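Local coordinates for type IV pilus assembly protein PilF (Thermus thermophilus HB8, PDB 5OIU) that probably hydrolyses ATP as a hexameric AAA+ motor to power assembly of type IV pili, at residues 157-162 against 240-245; 144-149 against 218-223. All coordinates share one frame; numbering follows the deposited sequence.

How the contacts relate
Both contacts lie in the P-loop NTPase core, their centres about 8 Å apart, and both draw on its mixed sheet, where strands 143-148 and 238-243 are parallel neighbours. Along the chain the segments alternate: 144-149, 157-162, 218-223, then 240-245. Strand 143-148 runs through the phosphate-binding loop into helix 155-166, so each contact takes one half of the strand-loop-helix unit that holds ATP. Contact 1 packs that helix on strand 238-243, whereas contact 2 lies toward helix 223-235, across the sheet. The A241 carbonyl and I147 amide, and the hydroxyls of T245 and T148, tie the two together, linking nucleotide site to sheet.

Contact 1: 157-162 against 240-245; sequences FTTFSI and IATLHT. With ATP (adenosine-5'-triphosphate), chain Q.
I162 and I240 make the closest approach between helix 157-162 and strand 240-243: CG2 of I162 meets CD1 of I240 at 3.7 Å, the two side chains crossing obliquely. One helical turn earlier, T159 slides past I240 in the opposite sense, its methyl CG2 lying 4.1 Å from I240 CG2. OG1 of T159 lies beside the backbone N and is hydrogen-bonded to the carbonyl oxygen of K155, which leaves CG2 for I240. T159 OG1 is 3.9 Å from T242 OG1, too far for a hydrogen bond. The segment axes are 9.7 Å apart and almost antiparallel, at 176°, and I147 and F145 of the adjoining strand extend the apolar layer beneath the helix.

Helix 157-162 meets ATP through F157. Its backbone N donates a bent hydrogen bond of 2.8 Å to O1A of the alpha-phosphate, with an angle of 138° at the hydrogen. With CG anti to the backbone N (chi1 -167°), the phenyl ring is carried to the adenine, where F157 CD2 lies 3.4 Å from N7 in an oblique approach. Replacing F157 by alanine would probably leave the N7 and C8 side of the base without its aromatic neighbour and open a gap there. From the other segment, the H244 ring turns its edge toward O1G.

The helix thus divides its chemistry: a backbone N-H and a ring for the nucleotide and, farther along, the methyls of T159 and I162 packed on strand 240-243, with the T159 hydroxyl turned back to its own helix.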
loop_
_atom_site.group_PDB
_atom_site.type_symbol
_atom_site.label_atom_id
_atom_site.label_comp_id
_atom_site.label_asym_id
_atom_site.label_seq_id
_atom_site.Cartn_x
_atom_site.Cartn_y
_atom_site.Cartn_z
ATOM N N PHE C 157 -21.977 -2.808 -28.158
ATOM C CA PHE C 157 -22.061 -2.583 -29.593
ATOM C C PHE C 157 -20.692 -2.727 -30.241
ATOM O O PHE C 157 -20.555 -3.366 -31.288
ATOM C CB PHE C 157 -22.647 -1.203 -29.848
ATOM C CG PHE C 157 -23.076 -0.961 -31.257
ATOM C CD1 PHE C 157 -24.334 -1.370 -31.695
ATOM C CD2 PHE C 157 -22.254 -0.250 -32.132
ATOM C CE1 PHE C 157 -24.766 -1.103 -32.998
ATOM C CE2 PHE C 157 -22.675 0.028 -33.429
ATOM C CZ PHE C 157 -23.934 -0.402 -33.868
ATOM N N THR C 158 -19.662 -2.145 -29.624
ATOM C CA THR C 158 -18.299 -2.326 -30.124
ATOM C C THR C 158 -17.879 -3.793 -30.065
ATOM O O THR C 158 -17.314 -4.327 -31.028
ATOM C CB THR C 158 -17.335 -1.455 -29.313
ATOM O OG1 THR C 158 -17.515 -0.094 -29.698
ATOM C CG2 THR C 158 -15.871 -1.869 -29.532
ATOM N N THR C 159 -18.180 -4.459 -28.948
ATOM C CA THR C 159 -17.773 -5.846 -28.740
ATOM C C THR C 159 -18.296 -6.757 -29.845
ATOM O O THR C 159 -17.546 -7.563 -30.411
ATOM C CB THR C 159 -18.270 -6.315 -27.376
ATOM O OG1 THR C 159 -17.497 -5.668 -26.342
ATOM C CG2 THR C 159 -18.174 -7.816 -27.268
ATOM N N PHE C 160 -19.583 -6.621 -30.185
ATOM C CA PHE C 160 -20.179 -7.528 -31.159
ATOM C C PHE C 160 -19.714 -7.227 -32.571
ATOM O O PHE C 160 -19.577 -8.150 -33.385
ATOM C CB PHE C 160 -21.687 -7.474 -31.045
ATOM C CG PHE C 160 -22.195 -8.352 -29.976
ATOM C CD1 PHE C 160 -22.347 -9.713 -30.203
ATOM C CD2 PHE C 160 -22.441 -7.847 -28.713
ATOM C CE1 PHE C 160 -22.791 -10.552 -29.190
ATOM C CE2 PHE C 160 -22.888 -8.677 -27.696
ATOM C CZ PHE C 160 -23.066 -10.031 -27.934
ATOM N N SER C 161 -19.443 -5.956 -32.867
ATOM C CA SER C 161 -18.749 -5.616 -34.101
ATOM C C SER C 161 -17.428 -6.369 -34.222
ATOM O O SER C 161 -17.107 -6.907 -35.286
ATOM C CB SER C 161 -18.512 -4.115 -34.147
ATOM O OG SER C 161 -18.035 -3.738 -35.414
ATOM N N ILE C 162 -16.646 -6.413 -33.136
ATOM C CA ILE C 162 -15.403 -7.181 -33.127
ATOM C C ILE C 162 -15.677 -8.633 -33.513
ATOM O O ILE C 162 -15.126 -9.157 -34.492
ATOM C CB ILE C 162 -14.731 -7.097 -31.746
ATOM C CG1 ILE C 162 -14.288 -5.666 -31.438
ATOM C CG2 ILE C 162 -13.580 -8.108 -31.646
ATOM C CD1 ILE C 162 -13.481 -5.555 -30.167
ATOM N N ILE C 240 -12.416 -11.566 -24.987
ATOM C CA ILE C 240 -12.875 -10.188 -25.128
ATOM C C ILE C 240 -13.874 -9.943 -24.010
ATOM O O ILE C 240 -14.851 -10.695 -23.872
ATOM C CB ILE C 240 -13.489 -9.930 -26.514
ATOM C CG1 ILE C 240 -12.367 -9.983 -27.560
ATOM C CG2 ILE C 240 -14.227 -8.598 -26.538
ATOM C CD1 ILE C 240 -12.799 -10.367 -28.886
ATOM N N ALA C 241 -13.621 -8.916 -23.195
ATOM C CA ALA C 241 -14.364 -8.761 -21.952
ATOM C C ALA C 241 -14.617 -7.296 -21.666
ATOM O O ALA C 241 -13.816 -6.424 -22.020
ATOM C CB ALA C 241 -13.639 -9.404 -20.771
ATOM N N THR C 242 -15.755 -7.047 -21.021
ATOM C CA THR C 242 -16.243 -5.705 -20.732
ATOM C C THR C 242 -15.990 -5.392 -19.263
ATOM O O THR C 242 -16.253 -6.226 -18.394
ATOM C CB THR C 242 -17.732 -5.591 -21.073
ATOM O OG1 THR C 242 -17.878 -5.451 -22.485
ATOM C CG2 THR C 242 -18.365 -4.397 -20.422
ATOM N N LEU C 243 -15.440 -4.213 -19.000
ATOM C CA LEU C 243 -15.133 -3.757 -17.652
ATOM C C LEU C 243 -15.633 -2.330 -17.492
ATOM O O LEU C 243 -15.664 -1.556 -18.449
ATOM C CB LEU C 243 -13.646 -3.816 -17.388
ATOM C CG LEU C 243 -13.146 -3.966 -15.967
ATOM C CD1 LEU C 243 -13.577 -5.298 -15.401
ATOM C CD2 LEU C 243 -11.624 -3.849 -15.961
ATOM N N HIS C 244 -16.045 -1.990 -16.282
ATOM C CA HIS C 244 -16.546 -0.652 -15.977
ATOM C C HIS C 244 -15.448 0.139 -15.270
ATOM O O HIS C 244 -15.170 -0.078 -14.085
ATOM C CB HIS C 244 -17.816 -0.736 -15.150
ATOM C CG HIS C 244 -18.951 -1.371 -15.887
ATOM N ND1 HIS C 244 -19.005 -2.727 -16.147
ATOM C CD2 HIS C 244 -20.066 -0.834 -16.446
ATOM C CE1 HIS C 244 -20.110 -2.998 -16.821
ATOM N NE2 HIS C 244 -20.773 -1.868 -17.012
ATOM N N THR C 245 -14.789 1.005 -16.040
ATOM C CA THR C 245 -13.853 2.017 -15.575
ATOM C C THR C 245 -14.045 3.234 -16.463
ATOM O O THR C 245 -14.633 3.143 -17.540
ATOM C CB THR C 245 -12.381 1.571 -15.662
ATOM O OG1 THR C 245 -11.995 1.475 -17.042
ATOM C CG2 THR C 245 -12.167 0.230 -14.971
HETATM P PG ATP Q . -24.380 -1.143 -20.845
HETATM O O1G ATP Q . -23.593 -0.245 -19.895
HETATM O O2G ATP Q . -23.823 -2.545 -20.971
HETATM O O3G ATP Q . -25.871 -1.143 -20.625
HETATM P PB ATP Q . -23.087 -0.520 -23.337
HETATM O O1B ATP Q . -21.923 0.237 -22.751
HETATM O O2B ATP Q . -22.935 -1.951 -23.797
HETATM O O3B ATP Q . -24.324 -0.455 -22.311
HETATM P PA ATP Q . -24.543 -0.389 -25.744
HETATM O O1A ATP Q . -23.830 -1.125 -26.846
HETATM O O2A ATP Q . -25.654 -1.096 -25.007
HETATM O O3A ATP Q . -23.587 0.282 -24.635
HETATM O "O5'" ATP Q . -25.130 0.905 -26.487
HETATM C "C5'" ATP Q . -25.932 1.872 -25.813
HETATM C "C4'" ATP Q . -26.680 2.644 -26.892
HETATM O "O4'" ATP Q . -25.771 3.391 -27.709
HETATM C "C3'" ATP Q . -27.415 1.676 -27.799
HETATM O "O3'" ATP Q . -28.701 2.289 -28.016
HETATM C "C2'" ATP Q . -26.525 1.604 -29.037
HETATM O "O2'" ATP Q . -27.215 1.243 -30.248
HETATM C "C1'" ATP Q . -25.873 2.989 -29.071
HETATM N N9 ATP Q . -24.513 2.980 -29.645
HETATM C C8 ATP Q . -23.519 2.151 -29.256
HETATM N N7 ATP Q . -22.382 2.394 -29.961
HETATM C C5 ATP Q . -22.638 3.388 -30.826
HETATM C C6 ATP Q . -21.867 4.117 -31.858
HETATM N N6 ATP Q . -20.569 3.813 -32.116
HETATM N N1 ATP Q . -22.500 5.096 -32.536
HETATM C C2 ATP Q . -23.789 5.401 -32.281
HETATM N N3 ATP Q . -24.551 4.782 -31.357
HETATM C C4 ATP Q . -24.044 3.780 -30.607
#

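Contact 2: 144-149 against 218-223; sequences IFLITG and GEIRDS
The Walker A strand of the P-loop NTPase fold, 144-148, leads into the phosphate-binding loop at G149, and on the side of its sheet facing helix 223-235 it meets the loop that follows strand 214-217. The two segments do not adjoin in the sheet, because strand 238-243 runs between strands 143-148 and 214-217. The contact therefore bridges a neighbour, and I220 alone carries it from the loop.

Its terminal methyl CD1 touches two branched side chains of the strand. I144 reaches it tip to tip, CD1 to CD1 at 4.2 Å, while L146 crosses it at about a right angle and offers CD2, also at 4.2 Å. In I144 the outer arm CG1 extends anti to the backbone N (chi1 179°), which sends CD1 out to the loop. A241 and L243 lie beside I220, and A226 and A229 of helix 223-235 also pack on it, with A229 also touching I144. The alanines at these positions probably leave room for I144 and I220.

Beyond I220 the loop turns polar. D222 is the N-cap of the following helix, its OD1 accepting from the amide of T225. R221 is shared by two carboxylates, those of D178 and E219; its NH1 reaches E219 OE1 at 3.2 Å, approaching from above the carboxylate plane, 38° out of it.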
loop_
_atom_site.group_PDB
_atom_site.type_symbol
_atom_site.label_atom_id
_atom_site.label_comp_id
_atom_site.label_asym_id
_atom_site.label_seq_id
_atom_site.Cartn_x
_atom_site.Cartn_y
_atom_site.Cartn_z
ATOM N N ILE C 144 -6.378 -11.254 -23.496
ATOM C CA ILE C 144 -7.626 -10.628 -23.073
ATOM C C ILE C 144 -7.607 -9.179 -23.527
ATOM O O ILE C 144 -6.648 -8.443 -23.263
ATOM C CB ILE C 144 -7.856 -10.752 -21.556
ATOM C CG1 ILE C 144 -9.158 -10.079 -21.147
ATOM C CG2 ILE C 144 -6.658 -10.250 -20.745
ATOM C CD1 ILE C 144 -9.823 -10.782 -19.976
ATOM N N PHE C 145 -8.636 -8.794 -24.265
ATOM C CA PHE C 145 -8.816 -7.434 -24.752
ATOM C C PHE C 145 -10.018 -6.859 -24.020
ATOM O O PHE C 145 -11.101 -7.450 -24.055
ATOM C CB PHE C 145 -9.014 -7.440 -26.265
ATOM C CG PHE C 145 -9.284 -6.113 -26.835
ATOM C CD1 PHE C 145 -8.620 -5.003 -26.361
ATOM C CD2 PHE C 145 -10.211 -5.964 -27.854
ATOM C CE1 PHE C 145 -8.876 -3.759 -26.873
ATOM C CE2 PHE C 145 -10.470 -4.717 -28.379
ATOM C CZ PHE C 145 -9.798 -3.615 -27.897
ATOM N N LEU C 146 -9.809 -5.762 -23.297
ATOM C CA LEU C 146 -10.834 -5.203 -22.418
ATOM C C LEU C 146 -11.494 -4.015 -23.087
ATOM O O LEU C 146 -10.803 -3.105 -23.559
ATOM C CB LEU C 146 -10.248 -4.769 -21.076
ATOM C CG LEU C 146 -9.717 -5.853 -20.152
ATOM C CD1 LEU C 146 -9.224 -5.227 -18.846
ATOM C CD2 LEU C 146 -10.796 -6.906 -19.909
ATOM N N ILE C 147 -12.824 -4.040 -23.152
ATOM C CA ILE C 147 -13.616 -2.906 -23.626
ATOM C C ILE C 147 -14.209 -2.221 -22.411
ATOM O O ILE C 147 -14.880 -2.858 -21.592
ATOM C CB ILE C 147 -14.741 -3.332 -24.587
ATOM C CG1 ILE C 147 -14.253 -4.328 -25.650
ATOM C CG2 ILE C 147 -15.416 -2.080 -25.174
ATOM C CD1 ILE C 147 -13.181 -3.810 -26.538
ATOM N N THR C 148 -13.998 -0.927 -22.307
ATOM C CA THR C 148 -14.268 -0.264 -21.049
ATOM C C THR C 148 -14.905 1.096 -21.306
ATOM O O THR C 148 -14.690 1.738 -22.344
ATOM C CB THR C 148 -12.964 -0.159 -20.207
ATOM O OG1 THR C 148 -13.270 0.142 -18.838
ATOM C CG2 THR C 148 -12.035 0.898 -20.744
ATOM N N GLY C 149 -15.725 1.505 -20.349
ATOM C CA GLY C 149 -16.370 2.784 -20.394
ATOM C C GLY C 149 -17.408 2.843 -19.302
ATOM O O GLY C 149 -17.692 1.845 -18.628
ATOM N N GLY C 218 -19.412 -11.015 -20.962
ATOM C CA GLY C 218 -20.218 -9.812 -21.112
ATOM C C GLY C 218 -19.913 -8.753 -20.073
ATOM O O GLY C 218 -20.036 -7.549 -20.344
ATOM N N GLU C 219 -19.509 -9.184 -18.878
ATOM C CA GLU C 219 -19.170 -8.270 -17.796
ATOM C C GLU C 219 -18.244 -8.986 -16.827
ATOM O O GLU C 219 -18.587 -10.058 -16.316
ATOM C CB GLU C 219 -20.434 -7.785 -17.082
ATOM C CG GLU C 219 -20.448 -6.315 -16.778
ATOM C CD GLU C 219 -21.301 -5.968 -15.565
ATOM O OE1 GLU C 219 -22.445 -6.482 -15.466
ATOM O OE2 GLU C 219 -20.817 -5.183 -14.708
ATOM N N ILE C 220 -17.070 -8.398 -16.596
ATOM C CA ILE C 220 -16.174 -8.811 -15.528
ATOM C C ILE C 220 -16.552 -7.981 -14.308
ATOM O O ILE C 220 -16.140 -6.830 -14.177
ATOM C CB ILE C 220 -14.703 -8.605 -15.894
ATOM C CG1 ILE C 220 -14.323 -9.415 -17.138
ATOM C CG2 ILE C 220 -13.808 -8.975 -14.689
ATOM C CD1 ILE C 220 -12.821 -9.503 -17.382
ATOM N N ARG C 221 -17.335 -8.566 -13.405
ATOM C CA ARG C 221 -17.794 -7.834 -12.236
ATOM C C ARG C 221 -17.599 -8.596 -10.933
ATOM O O ARG C 221 -18.201 -8.231 -9.924
ATOM C CB ARG C 221 -19.269 -7.448 -12.391
ATOM C CG ARG C 221 -20.172 -8.599 -12.716
ATOM C CD ARG C 221 -21.596 -8.311 -12.295
ATOM N NE ARG C 221 -22.415 -9.525 -12.224
ATOM C CZ ARG C 221 -23.537 -9.705 -12.919
ATOM N NH1 ARG C 221 -23.973 -8.742 -13.739
ATOM N NH2 ARG C 221 -24.222 -10.840 -12.792
ATOM N N ASP C 222 -16.799 -9.648 -10.913
ATOM C CA ASP C 222 -16.428 -10.230 -9.639
ATOM C C ASP C 222 -15.014 -10.765 -9.774
ATOM O O ASP C 222 -14.456 -10.813 -10.875
ATOM C CB ASP C 222 -17.440 -11.292 -9.168
ATOM C CG ASP C 222 -17.581 -12.454 -10.127
ATOM O OD1 ASP C 222 -16.567 -13.106 -10.478
ATOM O OD2 ASP C 222 -18.739 -12.737 -10.501
ATOM N N SER C 223 -14.422 -11.119 -8.655
ATOM C CA SER C 223 -13.072 -11.592 -8.638
ATOM C C SER C 223 -12.860 -12.931 -9.336
ATOM O O SER C 223 -12.048 -13.015 -10.180
ATOM C CB SER C 223 -12.518 -11.553 -7.223
ATOM O OG SER C 223 -12.433 -10.224 -6.769
#